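Local coordinates for protein putative oxidoreductase FAD-binding subunit (Sulfolobus tokodaii, PDB 4ZOH) that binds flavin-adenine dinucleotide and probably serves as the flavin-carrying, electron-transferring subunit of a molybdopterin-dependent oxidoreductase complex, at residues D127-I132 with E163-T168; T241-S246 with K262-L267. All blocks are in the same frame, centred on the assembly; numbering follows the deposited sequence.

Contact 1. Residues D127-I132 with E163-T168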
ATOM      1  N   ASP B 127     -30.877 -17.666 -47.632  1.00 29.17           N
ATOM      2  CA  ASP B 127     -30.048 -17.510 -48.877  1.00 37.45           C
ATOM      3  C   ASP B 127     -29.304 -16.163 -48.880  1.00 41.12           C
ATOM      4  O   ASP B 127     -29.206 -15.464 -49.911  1.00 37.28           O
ATOM      5  CB  ASP B 127     -30.801 -17.708 -50.235  1.00 35.35           C
ATOM      6  CG  ASP B 127     -31.751 -18.916 -50.251  1.00 38.24           C
ATOM      7  OD1 ASP B 127     -31.322 -20.035 -49.893  1.00 35.52           O
ATOM      8  OD2 ASP B 127     -32.949 -18.719 -50.592  1.00 39.66           O
ATOM      9  N   ALA B 128     -28.784 -15.808 -47.696  1.00 42.64           N
ATOM     10  CA  ALA B 128     -27.930 -14.643 -47.533  1.00 36.08           C
ATOM     11  C   ALA B 128     -26.766 -14.654 -48.522  1.00 37.27           C
ATOM     12  O   ALA B 128     -26.292 -15.755 -48.937  1.00 34.88           O
ATOM     13  CB  ALA B 128     -27.383 -14.610 -46.118  1.00 37.05           C
ATOM     14  N   LYS B 129     -26.291 -13.440 -48.873  1.00 32.87           N
ATOM     15  CA  LYS B 129     -25.015 -13.304 -49.610  1.00 40.50           C
ATOM     16  C   LYS B 129     -23.998 -12.381 -48.906  1.00 37.98           C
ATOM     17  O   LYS B 129     -24.381 -11.399 -48.259  1.00 37.82           O
ATOM     18  CB  LYS B 129     -25.260 -12.720 -51.014  1.00 40.92           C
ATOM     19  CG  LYS B 129     -26.116 -13.562 -51.951  1.00 49.07           C
ATOM     20  CD  LYS B 129     -26.259 -12.859 -53.320  1.00 47.59           C
ATOM     21  CE  LYS B 129     -27.259 -13.559 -54.242  1.00 49.54           C
ATOM     22  NZ  LYS B 129     -27.039 -15.035 -54.255  1.00 52.02           N
ATOM     23  N   VAL B 130     -22.718 -12.651 -49.183  1.00 38.81           N
ATOM     24  CA  VAL B 130     -21.556 -12.051 -48.532  1.00 36.84           C
ATOM     25  C   VAL B 130     -20.785 -11.247 -49.582  1.00 43.97           C
ATOM     26  O   VAL B 130     -20.274 -11.820 -50.547  1.00 40.72           O
ATOM     27  CB  VAL B 130     -20.634 -13.111 -47.891  1.00 34.42           C
ATOM     28  CG1 VAL B 130     -19.520 -12.450 -47.058  1.00 34.69           C
ATOM     29  CG2 VAL B 130     -21.431 -14.119 -47.033  1.00 31.49           C
ATOM     30  N   LYS B 131     -20.763  -9.915 -49.425  1.00 43.82           N
ATOM     31  CA  LYS B 131     -19.920  -9.080 -50.260  1.00 42.71           C
ATOM     32  C   LYS B 131     -18.530  -9.098 -49.626  1.00 43.28           C
ATOM     33  O   LYS B 131     -18.382  -8.783 -48.443  1.00 48.90           O
ATOM     34  CB  LYS B 131     -20.479  -7.659 -50.386  1.00 42.43           C
ATOM     35  CG  LYS B 131     -19.620  -6.696 -51.226  1.00 39.01           C
ATOM     36  CD  LYS B 131     -20.313  -5.360 -51.410  1.00 46.12           C
ATOM     37  CE  LYS B 131     -21.520  -5.460 -52.367  1.00 58.83           C
ATOM     38  NZ  LYS B 131     -22.326  -4.197 -52.505  1.00 59.01           N
ATOM     39  N   ILE B 132     -17.535  -9.497 -50.420  1.00 41.95           N
ATOM     40  CA  ILE B 132     -16.134  -9.588 -50.021  1.00 39.93           C
ATOM     41  C   ILE B 132     -15.357  -8.516 -50.756  1.00 45.41           C
ATOM     42  O   ILE B 132     -15.451  -8.437 -51.978  1.00 49.64           O
ATOM     43  CB  ILE B 132     -15.555 -10.978 -50.341  1.00 37.00           C
ATOM     44  CG1 ILE B 132     -16.379 -12.055 -49.645  1.00 37.27           C
ATOM     45  CG2 ILE B 132     -14.080 -11.044 -49.964  1.00 39.56           C
ATOM     46  CD1 ILE B 132     -16.023 -13.490 -50.013  1.00 41.33           C
ATOM     47  N   GLU B 163     -20.097  -6.582 -46.303  1.00 29.28           N
ATOM     48  CA  GLU B 163     -21.585  -6.528 -46.374  1.00 33.66           C
ATOM     49  C   GLU B 163     -22.230  -7.878 -46.410  1.00 34.36           C
ATOM     50  O   GLU B 163     -21.717  -8.811 -47.022  1.00 39.36           O
ATOM     51  CB  GLU B 163     -22.063  -5.710 -47.559  1.00 30.89           C
ATOM     52  CG  GLU B 163     -23.540  -5.379 -47.588  1.00 33.37           C
ATOM     53  CD  GLU B 163     -23.859  -4.547 -48.827  1.00 37.36           C
ATOM     54  OE1 GLU B 163     -23.786  -5.091 -49.942  1.00 40.52           O
ATOM     55  OE2 GLU B 163     -24.160  -3.347 -48.705  1.00 36.91           O
ATOM     56  N   ILE B 164     -23.344  -7.973 -45.704  1.00 34.92           N
ATOM     57  CA  ILE B 164     -24.193  -9.140 -45.763  1.00 36.18           C
ATOM     58  C   ILE B 164     -25.490  -8.661 -46.383  1.00 35.41           C
ATOM     59  O   ILE B 164     -26.022  -7.558 -45.990  1.00 32.41           O
ATOM     60  CB  ILE B 164     -24.440  -9.807 -44.366  1.00 33.70           C
ATOM     61  CG1 ILE B 164     -23.168 -10.476 -43.809  1.00 32.09           C
ATOM     62  CG2 ILE B 164     -25.438 -10.965 -44.505  1.00 33.59           C
ATOM     63  CD1 ILE B 164     -22.018  -9.540 -43.439  1.00 41.20           C
ATOM     64  N   GLN B 165     -25.952  -9.449 -47.378  1.00 34.52           N
ATOM     65  CA  GLN B 165     -27.285  -9.233 -48.074  1.00 32.80           C
ATOM     66  C   GLN B 165     -28.275 -10.375 -47.864  1.00 32.10           C
ATOM     67  O   GLN B 165     -27.931 -11.575 -47.935  1.00 33.95           O
ATOM     68  CB  GLN B 165     -27.054  -9.113 -49.568  1.00 34.56           C
ATOM     69  CG  GLN B 165     -26.359  -7.828 -50.016  1.00 39.57           C
ATOM     70  CD  GLN B 165     -25.730  -8.052 -51.369  1.00 40.00           C
ATOM     71  OE1 GLN B 165     -26.257  -8.841 -52.163  1.00 38.52           O
ATOM     72  NE2 GLN B 165     -24.584  -7.414 -51.630  1.00 36.22           N
ATOM     73  N   VAL B 166     -29.505  -9.999 -47.576  1.00 38.62           N
ATOM     74  CA  VAL B 166     -30.594 -10.953 -47.367  1.00 35.44           C
ATOM     75  C   VAL B 166     -31.859 -10.377 -48.045  1.00 39.55           C
ATOM     76  O   VAL B 166     -32.017  -9.149 -48.109  1.00 37.80           O
ATOM     77  CB  VAL B 166     -30.873 -11.206 -45.847  1.00 33.02           C
ATOM     78  CG1 VAL B 166     -29.718 -11.988 -45.180  1.00 35.66           C
ATOM     79  CG2 VAL B 166     -31.243  -9.929 -45.093  1.00 30.13           C
ATOM     80  N   PRO B 167     -32.781 -11.252 -48.525  1.00 38.59           N
ATOM     81  CA  PRO B 167     -34.074 -10.756 -49.020  1.00 35.24           C
ATOM     82  C   PRO B 167     -34.849 -10.130 -47.857  1.00 37.25           C
ATOM     83  O   PRO B 167     -34.527 -10.380 -46.680  1.00 37.28           O
ATOM     84  CB  PRO B 167     -34.778 -12.042 -49.503  1.00 36.22           C
ATOM     85  CG  PRO B 167     -33.661 -13.017 -49.753  1.00 40.19           C
ATOM     86  CD  PRO B 167     -32.654 -12.718 -48.667  1.00 41.40           C
ATOM     87  N   THR B 168     -35.886  -9.355 -48.153  1.00 36.32           N
ATOM     88  CA  THR B 168     -36.627  -8.654 -47.102  1.00 35.13           C
ATOM     89  C   THR B 168     -37.717  -9.431 -46.378  1.00 35.43           C
ATOM     90  O   THR B 168     -38.203  -8.982 -45.327  1.00 30.69           O
ATOM     91  CB  THR B 168     -37.248  -7.351 -47.602  1.00 35.38           C
ATOM     92  OG1 THR B 168     -37.894  -7.619 -48.832  1.00 34.55           O
ATOM     93  CG2 THR B 168     -36.175  -6.362 -47.837  1.00 34.29           C
TER
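Lys131 slants across the side chain of Glu163 and places its NZ 3.1 Å from OE1 of Glu163, a salt bridge in which the ammonium comes from above the carboxylate plane, 35° out of it. Gln165 reaches the same oxygen from the other face: its NE2, with the acceptor close to its amide plane, bonds OE1 of Glu163 at 3.0 Å. One carboxylate oxygen is thus gripped by two donors, while OE2 bonds the hydroxyl of Tyr61. Lys131 starts with CG anti to its backbone N (chi1 178°) and bends at chi3, which swings CE and NZ over to Glu163; on the way CE passes NE2 of Gln165 at 3.7 Å. Beneath these side chains runs an antiparallel ladder within the five-stranded sheet of the FAD-binding domain. Lys129–Gln165 and Lys131–Glu163 are hydrogen-bonded pairs, with N of Gln165 bonded to O of Lys129 at 2.7 Å. Were Glu163 cut back to an alanine, the Lys131 ammonium would probably lose this counter-charge, and the Gln165 amide and Tyr61 hydroxyl their shared partner. The opposite face is apolar: Val130 and Ile164 form the non-hydrogen-bonded pair, and the small Ala128 sets CB 3.6 Å from CG1 of Val166. Leu123 of helix 119-125 packs on Ala128, Ile164 and Val166, a layer suited to short or branched hydrocarbon side chains.

Contact 2. Residues T241-S246 with K262-L267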
ATOM      1  N   THR B 241     -39.735 -34.566 -37.597  1.00 39.40           N
ATOM      2  CA  THR B 241     -39.006 -35.847 -37.805  1.00 35.00           C
ATOM      3  C   THR B 241     -37.967 -35.742 -38.896  1.00 38.80           C
ATOM      4  O   THR B 241     -36.798 -36.110 -38.676  1.00 43.41           O
ATOM      5  CB  THR B 241     -39.985 -37.065 -38.019  1.00 36.81           C
ATOM      6  OG1 THR B 241     -40.892 -37.090 -36.928  1.00 31.89           O
ATOM      7  CG2 THR B 241     -39.255 -38.425 -38.038  1.00 29.41           C
ATOM      8  N   ARG B 242     -38.335 -35.195 -40.050  1.00 39.99           N
ATOM      9  CA  ARG B 242     -37.403 -35.249 -41.193  1.00 39.13           C
ATOM     10  C   ARG B 242     -36.238 -34.286 -41.089  1.00 40.17           C
ATOM     11  O   ARG B 242     -35.223 -34.433 -41.805  1.00 43.52           O
ATOM     12  CB  ARG B 242     -38.141 -35.073 -42.526  1.00 39.05           C
ATOM     13  CG  ARG B 242     -39.026 -36.272 -42.833  1.00 43.25           C
ATOM     14  CD  ARG B 242     -39.392 -36.321 -44.274  1.00 39.12           C
ATOM     15  NE  ARG B 242     -38.176 -36.531 -45.026  1.00 43.76           N
ATOM     16  CZ  ARG B 242     -38.073 -36.243 -46.312  1.00 43.31           C
ATOM     17  NH1 ARG B 242     -36.916 -36.448 -46.924  1.00 45.85           N
ATOM     18  NH2 ARG B 242     -39.129 -35.751 -46.971  1.00 43.26           N
ATOM     19  N   ALA B 243     -36.379 -33.293 -40.211  1.00 38.71           N
ATOM     20  CA  ALA B 243     -35.285 -32.339 -39.933  1.00 33.12           C
ATOM     21  C   ALA B 243     -34.025 -33.094 -39.375  1.00 33.28           C
ATOM     22  O   ALA B 243     -32.887 -32.722 -39.664  1.00 33.99           O
ATOM     23  CB  ALA B 243     -35.798 -31.267 -38.952  1.00 32.04           C
ATOM     24  N   MET B 244     -34.241 -34.166 -38.603  1.00 35.34           N
ATOM     25  CA  MET B 244     -33.166 -35.057 -38.099  1.00 35.97           C
ATOM     26  C   MET B 244     -32.280 -35.634 -39.183  1.00 38.77           C
ATOM     27  O   MET B 244     -31.115 -35.940 -38.911  1.00 40.48           O
ATOM     28  CB  MET B 244     -33.736 -36.182 -37.241  1.00 35.43           C
ATOM     29  CG  MET B 244     -34.511 -35.665 -36.072  1.00 34.65           C
ATOM     30  SD  MET B 244     -34.660 -36.815 -34.729  1.00 43.23           S
ATOM     31  CE  MET B 244     -35.693 -38.027 -35.570  1.00 45.25           C
ATOM     32  N   GLU B 245     -32.804 -35.716 -40.415  1.00 36.93           N
ATOM     33  CA  GLU B 245     -32.041 -36.250 -41.538  1.00 39.00           C
ATOM     34  C   GLU B 245     -30.889 -35.355 -41.881  1.00 41.79           C
ATOM     35  O   GLU B 245     -29.864 -35.848 -42.373  1.00 45.60           O
ATOM     36  CB  GLU B 245     -32.892 -36.451 -42.792  1.00 37.10           C
ATOM     37  CG  GLU B 245     -34.066 -37.396 -42.592  1.00 41.13           C
ATOM     38  CD  GLU B 245     -35.056 -37.377 -43.746  1.00 46.29           C
ATOM     39  OE1 GLU B 245     -34.714 -36.875 -44.847  1.00 44.65           O
ATOM     40  OE2 GLU B 245     -36.182 -37.871 -43.544  1.00 50.50           O
ATOM     41  N   SER B 246     -31.031 -34.049 -41.648  1.00 43.41           N
ATOM     42  CA  SER B 246     -29.922 -33.114 -41.983  1.00 44.19           C
ATOM     43  C   SER B 246     -28.893 -32.907 -40.847  1.00 43.32           C
ATOM     44  O   SER B 246     -27.916 -32.196 -41.047  1.00 35.61           O
ATOM     45  CB  SER B 246     -30.430 -31.773 -42.496  1.00 45.98           C
ATOM     46  OG  SER B 246     -31.550 -31.969 -43.317  1.00 51.71           O
ATOM     47  N   LYS B 262     -32.208 -35.857 -31.706  1.00 36.61           N
ATOM     48  CA  LYS B 262     -33.552 -35.804 -31.148  1.00 38.69           C
ATOM     49  C   LYS B 262     -34.007 -34.384 -30.892  1.00 42.59           C
ATOM     50  O   LYS B 262     -35.142 -34.025 -31.261  1.00 42.18           O
ATOM     51  CB  LYS B 262     -33.699 -36.671 -29.887  1.00 45.58           C
ATOM     52  CG  LYS B 262     -33.561 -38.187 -30.135  1.00 49.28           C
ATOM     53  CD  LYS B 262     -33.493 -39.029 -28.857  1.00 55.13           C
ATOM     54  CE  LYS B 262     -34.818 -38.981 -28.081  1.00 63.29           C
ATOM     55  NZ  LYS B 262     -34.753 -39.548 -26.697  1.00 66.06           N
ATOM     56  N   MET B 263     -33.119 -33.545 -30.345  1.00 37.48           N
ATOM     57  CA  MET B 263     -33.478 -32.137 -30.150  1.00 35.61           C
ATOM     58  C   MET B 263     -33.735 -31.377 -31.435  1.00 34.21           C
ATOM     59  O   MET B 263     -34.487 -30.399 -31.400  1.00 39.95           O
ATOM     60  CB  MET B 263     -32.491 -31.391 -29.234  1.00 33.03           C
ATOM     61  CG  MET B 263     -32.526 -32.017 -27.858  1.00 31.72           C
ATOM     62  SD  MET B 263     -34.097 -31.994 -27.006  1.00 32.32           S
ATOM     63  CE  MET B 263     -34.741 -33.698 -27.100  1.00 33.78           C
ATOM     64  N   VAL B 264     -33.168 -31.814 -32.567  1.00 32.60           N
ATOM     65  CA  VAL B 264     -33.483 -31.135 -33.826  1.00 36.27           C
ATOM     66  C   VAL B 264     -35.011 -31.225 -34.093  1.00 39.41           C
ATOM     67  O   VAL B 264     -35.675 -30.216 -34.461  1.00 37.03           O
ATOM     68  CB  VAL B 264     -32.640 -31.651 -34.983  1.00 35.84           C
ATOM     69  CG1 VAL B 264     -33.198 -31.224 -36.337  1.00 32.21           C
ATOM     70  CG2 VAL B 264     -31.226 -31.140 -34.823  1.00 34.13           C
ATOM     71  N   LYS B 265     -35.570 -32.409 -33.828  1.00 38.62           N
ATOM     72  CA  LYS B 265     -36.992 -32.602 -34.027  1.00 39.95           C
ATOM     73  C   LYS B 265     -37.798 -31.726 -33.072  1.00 33.23           C
ATOM     74  O   LYS B 265     -38.745 -31.082 -33.494  1.00 29.43           O
ATOM     75  CB  LYS B 265     -37.397 -34.081 -33.886  1.00 39.04           C
ATOM     76  CG  LYS B 265     -38.890 -34.282 -33.634  1.00 42.61           C
ATOM     77  CD  LYS B 265     -39.151 -35.631 -32.976  1.00 48.21           C
ATOM     78  CE  LYS B 265     -39.710 -36.583 -33.989  1.00 48.90           C
ATOM     79  NZ  LYS B 265     -41.170 -36.335 -33.943  1.00 46.28           N
ATOM     80  N   VAL B 266     -37.416 -31.704 -31.797  1.00 30.42           N
ATOM     81  CA  VAL B 266     -38.125 -30.923 -30.814  1.00 30.63           C
ATOM     82  C   VAL B 266     -38.140 -29.410 -31.208  1.00 34.81           C
ATOM     83  O   VAL B 266     -39.206 -28.772 -31.163  1.00 34.80           O
ATOM     84  CB  VAL B 266     -37.600 -31.218 -29.384  1.00 30.42           C
ATOM     85  CG1 VAL B 266     -38.267 -30.289 -28.404  1.00 28.44           C
ATOM     86  CG2 VAL B 266     -37.860 -32.711 -28.996  1.00 28.33           C
ATOM     87  N   LEU B 267     -36.985 -28.886 -31.655  1.00 29.98           N
ATOM     88  CA  LEU B 267     -36.832 -27.454 -31.932  1.00 31.37           C
ATOM     89  C   LEU B 267     -37.460 -27.025 -33.261  1.00 29.69           C
ATOM     90  O   LEU B 267     -38.000 -25.940 -33.318  1.00 32.87           O
ATOM     91  CB  LEU B 267     -35.384 -26.922 -31.813  1.00 27.36           C
ATOM     92  CG  LEU B 267     -34.501 -26.866 -30.526  1.00 31.31           C
ATOM     93  CD1 LEU B 267     -33.483 -25.702 -30.486  1.00 24.95           C
ATOM     94  CD2 LEU B 267     -35.239 -26.996 -29.213  1.00 27.81           C
TER
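Met244 lays its flexible thioether against the 262-267 segment of helix 257-276, with SD 3.9 Å from CA of Lys262 and CG 4.0 Å from CB of Lys265. Its side chain crosses that of Lys265 at a slant and, unbranched, can follow the helix surface closely. Beside it Val264 packs on Ala243: its CG1, anti to the backbone N (chi1 165°), rests 3.7 Å from CB of Ala243 and equally near the O of Ala243. The short methyl of Ala243 lets the valine branch approach the backbone of the 241-246 segment.

The polar part is Thr241 with Lys265, whose CA atoms, Thr241 CA and Lys265 CA, are 5.4 Å apart. Their side chains run side by side in the same direction, and NZ of Lys265 makes a weak hydrogen bond of 3.1 Å to OG1 of Thr241. The stronger partner of each is Glu237, whose carboxylate takes the lysine charge in a salt bridge and whose carbonyl oxygen bonds the threonine hydroxyl. Lysine suits the place because its methylenes pass along Thr241 and Met244 before the ammonium arrives at Glu237.

Further out, Arg242 holds Glu245 side-on, NE of Arg242 to OE2 of Glu245 at 2.8 Å and NH1 to OE1, and its NH2 forms salt bridges with Glu224 and Glu225 of helix 220-226. Lys261 also bonds the carbonyl oxygen of Met244.

The contact thus joins the C-terminal part of helix 233-243 to helix 257-276 in the region of the CO dehydrogenase flavoprotein C-terminal family, where Val264 turns to Val189 and Leu209 of the four-stranded antiparallel sheet and Met263 and Leu267 pack on strands 173-179 and 189-198.

From the N terminus the chain contributes residues to the FAD pocket both before and after contact 1, which closes a loop of 30 residues, just over half of them strand, by bringing 163-168 back beside 127-132. The chain then forms the four antiparallel strands 173-179, 189-198, 201-210 and 217-218, and only afterwards reaches contact 2, which closes a shorter excursion of 15 residues that includes the start of helix 257-276. The two loops stand in series, neither nested nor crossed. The centres of contacts 1 and 2 are 27 Å apart, and the nearest atoms of contacts 1 and 2 are about 14 Å apart, without touching. Contact 1 joins strands within one sheet, whereas contact 2 joins helix 233-243 to helix 257-276, which packs on the other.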